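Local coordinates for ABC transporter, substrate binding protein (Aeropyrum pernix, PDB 3EAF) that probably captures a small solute outside the cell and delivers it to the membrane part of an ABC transporter, at residues A226-E237 and K250-M261. Sequence-based numbering, arbitrary orientation.
Sequences AFLLTNVWGFDE and KVFGISPFIYPM
Four backbone hydrogen bonds join L228 and T230 to K250, F252 and I254, pairing 227-230 with 251-255 as parallel neighbours of a beta-alpha-beta unit whose short helix is 239-243. The shortest runs from F252 N to L228 O (2.7 Å), and the carbonyl of K250 takes both L228 N and a water shared with A226 O.

Aromatic and aliphatic groups fill the two faces of the sheet. On one, F252 turns its ring edge to the face of F227 in an offset T-shaped pair, planes at 73°, while L229 CD1 lies 3.9 Å from I254 CG1. On the other, F235 holds CG anti to its own backbone N (chi1 -169°), which carries the flat ring over G253 in a CH-pi contact, CA 3.9 Å from the centroid; glycine suits the place because a CB would collide with F235 CD2. F235 CE1 also meets V251 CG1 at 3.6 Å. An alanine in place of F235 is likely to uncover G253 and leave V251 CG1 without its aromatic neighbour.

Two waters add polar links. One, where strand 251-255 ends, donates to F235 O and I254 O and accepts from Y259 OH (2.7 Å), a hydroxyl suited to lie at the F235 ring edge while donating; another bridges E237 OE2, also bonded to L288 N, and M261 N.

Backbone bonds thus fix the register, while aromatic packing and waters hold the following loops against it, consistent with a periplasmic binding protein's Rossmann-like lobe.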
ATOM      1  N   ALA A 226      -0.351 -25.595   3.209  1.00 17.65           N
ATOM      2  CA  ALA A 226      -0.946 -24.550   4.011  1.00 16.68           C
ATOM      3  C   ALA A 226      -1.491 -23.466   3.084  1.00 15.84           C
ATOM      4  O   ALA A 226      -1.075 -23.361   1.928  1.00 16.05           O
ATOM      5  CB  ALA A 226       0.091 -23.965   4.948  1.00 16.61           C
ATOM      6  N   PHE A 227      -2.419 -22.668   3.596  1.00 14.68           N
ATOM      7  CA  PHE A 227      -2.864 -21.462   2.906  1.00 13.76           C
ATOM      8  C   PHE A 227      -1.812 -20.362   3.064  1.00 12.64           C
ATOM      9  O   PHE A 227      -1.235 -20.204   4.138  1.00 12.64           O
ATOM     10  CB  PHE A 227      -4.188 -20.963   3.483  1.00 14.03           C
ATOM     11  CG  PHE A 227      -5.376 -21.830   3.150  1.00 15.21           C
ATOM     12  CD1 PHE A 227      -5.700 -22.121   1.833  1.00 15.64           C
ATOM     13  CD2 PHE A 227      -6.190 -22.327   4.160  1.00 17.06           C
ATOM     14  CE1 PHE A 227      -6.803 -22.907   1.523  1.00 16.58           C
ATOM     15  CE2 PHE A 227      -7.301 -23.118   3.857  1.00 17.71           C
ATOM     16  CZ  PHE A 227      -7.602 -23.407   2.532  1.00 16.26           C
ATOM     17  N   LEU A 228      -1.571 -19.615   1.992  1.00 11.01           N
ATOM     18  CA  LEU A 228      -0.718 -18.429   2.040  1.00 10.19           C
ATOM     19  C   LEU A 228      -1.557 -17.152   2.001  1.00  9.54           C
ATOM     20  O   LEU A 228      -2.422 -16.991   1.135  1.00  9.16           O
ATOM     21  CB  LEU A 228       0.302 -18.441   0.894  1.00  9.75           C
ATOM     22  CG  LEU A 228       1.212 -17.225   0.653  1.00 10.35           C
ATOM     23  CD1 LEU A 228       2.082 -16.872   1.858  1.00 10.12           C
ATOM     24  CD2 LEU A 228       2.094 -17.476  -0.556  1.00 10.55           C
ATOM     25  N   LEU A 229      -1.311 -16.260   2.958  1.00  8.73           N
ATOM     26  CA  LEU A 229      -1.903 -14.926   2.929  1.00  8.47           C
ATOM     27  C   LEU A 229      -0.790 -13.898   2.787  1.00  8.15           C
ATOM     28  O   LEU A 229       0.182 -13.928   3.538  1.00  8.42           O
ATOM     29  CB  LEU A 229      -2.711 -14.650   4.203  1.00  8.37           C
ATOM     30  CG  LEU A 229      -3.320 -13.242   4.374  1.00  8.46           C
ATOM     31  CD1 LEU A 229      -4.545 -12.999   3.470  1.00  6.37           C
ATOM     32  CD2 LEU A 229      -3.680 -12.980   5.836  1.00  8.40           C
ATOM     33  N   THR A 230      -0.933 -12.983   1.832  1.00  8.00           N
ATOM     34  CA  THR A 230       0.086 -11.946   1.646  1.00  7.26           C
ATOM     35  C   THR A 230      -0.456 -10.566   1.937  1.00  7.34           C
ATOM     36  O   THR A 230      -1.649 -10.291   1.759  1.00  7.58           O
ATOM     37  CB  THR A 230       0.698 -11.918   0.214  1.00  7.32           C
ATOM     38  OG1 THR A 230      -0.186 -11.234  -0.685  1.00  5.64           O
ATOM     39  CG2 THR A 230       1.002 -13.321  -0.305  1.00  7.44           C
ATOM     40  N   ASN A 231       0.445  -9.692   2.361  1.00  7.12           N
ATOM     41  CA  ASN A 231       0.173  -8.273   2.395  1.00  7.21           C
ATOM     42  C   ASN A 231      -0.151  -7.759   0.994  1.00  6.99           C
ATOM     43  O   ASN A 231       0.081  -8.461   0.006  1.00  6.51           O
ATOM     44  CB  ASN A 231       1.357  -7.524   2.990  1.00  6.89           C
ATOM     45  CG  ASN A 231       2.537  -7.457   2.055  1.00  8.03           C
ATOM     46  OD1 ASN A 231       2.800  -6.412   1.486  1.00  8.22           O
ATOM     47  ND2 ASN A 231       3.268  -8.572   1.903  1.00  7.23           N
ATOM     48  N   VAL A 232      -0.681  -6.540   0.928  1.00  7.11           N
ATOM     49  CA  VAL A 232      -1.133  -5.917  -0.328  1.00  7.56           C
ATOM     50  C   VAL A 232      -0.092  -5.910  -1.470  1.00  7.83           C
ATOM     51  O   VAL A 232      -0.449  -6.106  -2.636  1.00  7.94           O
ATOM     52  CB  VAL A 232      -1.741  -4.488  -0.085  1.00  7.68           C
ATOM     53  CG1 VAL A 232      -0.729  -3.548   0.596  1.00  8.34           C
ATOM     54  CG2 VAL A 232      -2.277  -3.881  -1.393  1.00  7.21           C
ATOM     55  N   TRP A 233       1.182  -5.697  -1.130  1.00  7.76           N
ATOM     56  CA  TRP A 233       2.251  -5.631  -2.135  1.00  7.19           C
ATOM     57  C   TRP A 233       2.762  -7.008  -2.575  1.00  7.20           C
ATOM     58  O   TRP A 233       3.660  -7.093  -3.414  1.00  7.06           O
ATOM     59  CB  TRP A 233       3.417  -4.752  -1.649  1.00  6.75           C
ATOM     60  CG  TRP A 233       3.027  -3.336  -1.307  1.00  6.23           C
ATOM     61  CD1 TRP A 233       2.917  -2.799  -0.057  1.00  5.73           C
ATOM     62  CD2 TRP A 233       2.684  -2.282  -2.222  1.00  6.10           C
ATOM     63  NE1 TRP A 233       2.537  -1.480  -0.132  1.00  5.15           N
ATOM     64  CE2 TRP A 233       2.388  -1.136  -1.450  1.00  5.31           C
ATOM     65  CE3 TRP A 233       2.617  -2.188  -3.620  1.00  5.63           C
ATOM     66  CZ2 TRP A 233       2.015   0.083  -2.027  1.00  5.29           C
ATOM     67  CZ3 TRP A 233       2.251  -0.973  -4.192  1.00  5.51           C
ATOM     68  CH2 TRP A 233       1.955   0.145  -3.395  1.00  5.40           C
ATOM     69  N   GLY A 234       2.183  -8.079  -2.028  1.00  7.26           N
ATOM     70  CA  GLY A 234       2.679  -9.444  -2.269  1.00  7.53           C
ATOM     71  C   GLY A 234       1.841 -10.279  -3.217  1.00  8.01           C
ATOM     72  O   GLY A 234       2.177 -11.433  -3.506  1.00  7.64           O
ATOM     73  N   PHE A 235       0.757  -9.679  -3.714  1.00  8.03           N
ATOM     74  CA  PHE A 235      -0.271 -10.389  -4.468  1.00  8.75           C
ATOM     75  C   PHE A 235      -0.973  -9.411  -5.402  1.00  8.57           C
ATOM     76  O   PHE A 235      -1.356  -8.315  -4.977  1.00  8.95           O
ATOM     77  CB  PHE A 235      -1.291 -10.981  -3.497  1.00  8.79           C
ATOM     78  CG  PHE A 235      -2.259 -11.969  -4.120  1.00  9.29           C
ATOM     79  CD1 PHE A 235      -1.988 -13.332  -4.090  1.00  9.06           C
ATOM     80  CD2 PHE A 235      -3.464 -11.535  -4.689  1.00  8.88           C
ATOM     81  CE1 PHE A 235      -2.885 -14.253  -4.639  1.00  9.70           C
ATOM     82  CE2 PHE A 235      -4.365 -12.446  -5.245  1.00  9.02           C
ATOM     83  CZ  PHE A 235      -4.070 -13.810  -5.214  1.00  9.98           C
ATOM     84  N   ASP A 236      -1.097  -9.788  -6.670  1.00  8.67           N
ATOM     85  CA  ASP A 236      -1.898  -9.028  -7.645  1.00  9.03           C
ATOM     86  C   ASP A 236      -2.245  -9.909  -8.846  1.00  9.42           C
ATOM     87  O   ASP A 236      -2.171 -11.141  -8.752  1.00  9.57           O
ATOM     88  CB  ASP A 236      -1.231  -7.682  -8.058  1.00  8.93           C
ATOM     89  CG  ASP A 236       0.134  -7.854  -8.737  1.00  8.52           C
ATOM     90  OD1 ASP A 236       0.255  -8.664  -9.683  1.00  8.44           O
ATOM     91  OD2 ASP A 236       1.098  -7.152  -8.335  1.00  8.83           O
ATOM     92  N   GLU A 237      -2.613  -9.273  -9.960  1.00  9.83           N
ATOM     93  CA  GLU A 237      -3.079  -9.959 -11.178  1.00 10.30           C
ATOM     94  C   GLU A 237      -2.077 -10.970 -11.746  1.00 10.43           C
ATOM     95  O   GLU A 237      -2.471 -11.902 -12.450  1.00 10.46           O
ATOM     96  CB  GLU A 237      -3.453  -8.931 -12.264  1.00 10.69           C
ATOM     97  CG  GLU A 237      -4.641  -8.021 -11.908  1.00 11.20           C
ATOM     98  CD  GLU A 237      -4.235  -6.757 -11.163  1.00 12.77           C
ATOM     99  OE1 GLU A 237      -3.075  -6.663 -10.697  1.00 13.94           O
ATOM    100  OE2 GLU A 237      -5.076  -5.842 -11.050  1.00 12.86           O
ATOM    101  N   LYS A 250      -5.233 -21.943  -2.905  1.00 13.41           N
ATOM    102  CA  LYS A 250      -4.510 -21.916  -1.620  1.00 13.95           C
ATOM    103  C   LYS A 250      -3.771 -20.619  -1.282  1.00 12.99           C
ATOM    104  O   LYS A 250      -2.970 -20.601  -0.346  1.00 13.06           O
ATOM    105  CB  LYS A 250      -3.503 -23.079  -1.537  1.00 13.84           C
ATOM    106  CG  LYS A 250      -4.118 -24.468  -1.651  1.00 15.11           C
ATOM    107  CD  LYS A 250      -3.115 -25.551  -1.298  1.00 15.71           C
ATOM    108  CE  LYS A 250      -2.105 -25.798  -2.400  1.00 17.77           C
ATOM    109  NZ  LYS A 250      -1.273 -26.987  -2.060  1.00 18.48           N
ATOM    110  N   VAL A 251      -4.012 -19.552  -2.042  1.00 12.34           N
ATOM    111  CA  VAL A 251      -3.343 -18.264  -1.788  1.00 11.49           C
ATOM    112  C   VAL A 251      -4.362 -17.126  -1.764  1.00 11.20           C
ATOM    113  O   VAL A 251      -5.293 -17.093  -2.573  1.00 10.94           O
ATOM    114  CB  VAL A 251      -2.225 -17.949  -2.820  1.00 11.28           C
ATOM    115  CG1 VAL A 251      -1.432 -16.700  -2.400  1.00 10.94           C
ATOM    116  CG2 VAL A 251      -1.266 -19.139  -2.988  1.00 10.89           C
ATOM    117  N   PHE A 252      -4.177 -16.207  -0.822  1.00 10.79           N
ATOM    118  CA  PHE A 252      -5.058 -15.060  -0.676  1.00 10.80           C
ATOM    119  C   PHE A 252      -4.239 -13.777  -0.590  1.00 10.54           C
ATOM    120  O   PHE A 252      -3.165 -13.759   0.023  1.00 10.71           O
ATOM    121  CB  PHE A 252      -5.927 -15.211   0.578  1.00 11.38           C
ATOM    122  CG  PHE A 252      -6.900 -16.371   0.517  1.00 12.14           C
ATOM    123  CD1 PHE A 252      -8.201 -16.181   0.047  1.00 11.94           C
ATOM    124  CD2 PHE A 252      -6.513 -17.645   0.930  1.00 12.24           C
ATOM    125  CE1 PHE A 252      -9.099 -17.241  -0.014  1.00 12.79           C
ATOM    126  CE2 PHE A 252      -7.402 -18.718   0.872  1.00 13.44           C
ATOM    127  CZ  PHE A 252      -8.698 -18.515   0.392  1.00 13.60           C
ATOM    128  N   GLY A 253      -4.750 -12.710  -1.198  1.00  9.60           N
ATOM    129  CA  GLY A 253      -4.107 -11.410  -1.142  1.00  8.97           C
ATOM    130  C   GLY A 253      -5.010 -10.390  -0.492  1.00  8.63           C
ATOM    131  O   GLY A 253      -6.232 -10.424  -0.669  1.00  8.79           O
ATOM    132  N   ILE A 254      -4.412  -9.489   0.274  1.00  8.22           N
ATOM    133  CA  ILE A 254      -5.142  -8.372   0.851  1.00  8.08           C
ATOM    134  C   ILE A 254      -5.049  -7.197  -0.116  1.00  8.26           C
ATOM    135  O   ILE A 254      -4.021  -7.008  -0.770  1.00  8.21           O
ATOM    136  CB  ILE A 254      -4.550  -7.967   2.228  1.00  8.12           C
ATOM    137  CG1 ILE A 254      -4.606  -9.140   3.214  1.00  7.76           C
ATOM    138  CG2 ILE A 254      -5.253  -6.731   2.802  1.00  7.45           C
ATOM    139  CD1 ILE A 254      -3.776  -8.922   4.482  1.00  7.78           C
ATOM    140  N   SER A 255      -6.124  -6.417  -0.217  1.00  8.38           N
ATOM    141  CA  SER A 255      -6.068  -5.137  -0.910  1.00  8.12           C
ATOM    142  C   SER A 255      -7.140  -4.203  -0.377  1.00  8.12           C
ATOM    143  O   SER A 255      -8.316  -4.572  -0.350  1.00  8.05           O
ATOM    144  CB  SER A 255      -6.235  -5.313  -2.422  1.00  8.37           C
ATOM    145  OG  SER A 255      -6.226  -4.053  -3.070  1.00  7.95           O
ATOM    146  N   PRO A 256      -6.743  -2.996   0.061  1.00  8.02           N
ATOM    147  CA  PRO A 256      -7.714  -1.950   0.414  1.00  8.40           C
ATOM    148  C   PRO A 256      -8.454  -1.363  -0.803  1.00  8.60           C
ATOM    149  O   PRO A 256      -9.455  -0.646  -0.635  1.00  8.71           O
ATOM    150  CB  PRO A 256      -6.845  -0.867   1.074  1.00  8.74           C
ATOM    151  CG  PRO A 256      -5.526  -1.541   1.383  1.00  8.78           C
ATOM    152  CD  PRO A 256      -5.358  -2.551   0.292  1.00  8.13           C
ATOM    153  N   PHE A 257      -7.977  -1.691  -2.005  1.00  8.41           N
ATOM    154  CA  PHE A 257      -8.455  -1.088  -3.251  1.00  8.45           C
ATOM    155  C   PHE A 257      -8.988  -2.175  -4.167  1.00  8.95           C
ATOM    156  O   PHE A 257      -8.377  -3.245  -4.290  1.00  9.28           O
ATOM    157  CB  PHE A 257      -7.310  -0.353  -3.971  1.00  8.20           C
ATOM    158  CG  PHE A 257      -6.380   0.385  -3.041  1.00  7.27           C
ATOM    159  CD1 PHE A 257      -6.694   1.665  -2.596  1.00  7.04           C
ATOM    160  CD2 PHE A 257      -5.201  -0.207  -2.600  1.00  7.09           C
ATOM    161  CE1 PHE A 257      -5.857   2.345  -1.733  1.00  7.16           C
ATOM    162  CE2 PHE A 257      -4.348   0.469  -1.738  1.00  7.71           C
ATOM    163  CZ  PHE A 257      -4.682   1.745  -1.297  1.00  8.11           C
ATOM    164  N   ILE A 258     -10.118  -1.894  -4.815  1.00  9.18           N
ATOM    165  CA  ILE A 258     -10.697  -2.806  -5.799  1.00  9.33           C
ATOM    166  C   ILE A 258      -9.767  -2.950  -7.012  1.00  9.46           C
ATOM    167  O   ILE A 258      -9.159  -1.967  -7.454  1.00  9.65           O
ATOM    168  CB  ILE A 258     -12.137  -2.346  -6.212  1.00  9.66           C
ATOM    169  CG1 ILE A 258     -12.949  -3.505  -6.808  1.00  9.99           C
ATOM    170  CG2 ILE A 258     -12.103  -1.141  -7.168  1.00  9.07           C
ATOM    171  CD1 ILE A 258     -13.220  -4.664  -5.837  1.00 11.42           C
ATOM    172  N   TYR A 259      -9.611  -4.175  -7.511  1.00  9.30           N
ATOM    173  CA  TYR A 259      -8.823  -4.416  -8.721  1.00  9.46           C
ATOM    174  C   TYR A 259      -9.639  -3.932  -9.911  1.00 10.07           C
ATOM    175  O   TYR A 259     -10.872  -4.029  -9.881  1.00  9.89           O
ATOM    176  CB  TYR A 259      -8.563  -5.907  -8.937  1.00  8.75           C
ATOM    177  CG  TYR A 259      -7.571  -6.596  -8.025  1.00  8.80           C
ATOM    178  CD1 TYR A 259      -7.270  -6.100  -6.754  1.00  7.31           C
ATOM    179  CD2 TYR A 259      -6.965  -7.785  -8.429  1.00  8.01           C
ATOM    180  CE1 TYR A 259      -6.372  -6.767  -5.917  1.00  7.62           C
ATOM    181  CE2 TYR A 259      -6.075  -8.452  -7.613  1.00  8.90           C
ATOM    182  CZ  TYR A 259      -5.780  -7.942  -6.360  1.00  8.13           C
ATOM    183  OH  TYR A 259      -4.898  -8.621  -5.567  1.00  8.85           O
ATOM    184  N   PRO A 260      -8.967  -3.422 -10.969  1.00 10.75           N
ATOM    185  CA  PRO A 260      -9.717  -3.073 -12.188  1.00 11.49           C
ATOM    186  C   PRO A 260     -10.639  -4.201 -12.706  1.00 12.40           C
ATOM    187  O   PRO A 260     -11.758  -3.918 -13.122  1.00 12.10           O
ATOM    188  CB  PRO A 260      -8.610  -2.751 -13.203  1.00 11.44           C
ATOM    189  CG  PRO A 260      -7.475  -2.261 -12.364  1.00 11.28           C
ATOM    190  CD  PRO A 260      -7.529  -3.118 -11.104  1.00 10.65           C
HETATM  191  N   MSE A 261     -10.181  -5.454 -12.657  1.00 13.91           N
HETATM  192  CA  MSE A 261     -10.976  -6.613 -13.112  1.00 16.52           C
HETATM  193  C   MSE A 261     -12.278  -6.872 -12.334  1.00 15.54           C
HETATM  194  O   MSE A 261     -13.174  -7.558 -12.835  1.00 15.96           O
HETATM  195  CB  MSE A 261     -10.126  -7.893 -13.125  1.00 16.05           C
HETATM  196  CG  MSE A 261      -9.552  -8.273 -11.764  1.00 18.45           C
HETATM  197 SE   MSE A 261      -8.663 -10.009 -11.747  1.00 23.15          SE
HETATM  198  CE  MSE A 261      -7.462  -9.848 -13.271  1.00 22.44           C
TER
HETATM  199  O   HOH W   1      -0.361 -21.820  -0.361  1.00 12.15           O
HETATM  200  O   HOH W   2      -3.662  -7.884  -3.309  1.00 12.24           O
HETATM  201  O   HOH W   3      -7.331  -6.039 -12.415  1.00 10.36           O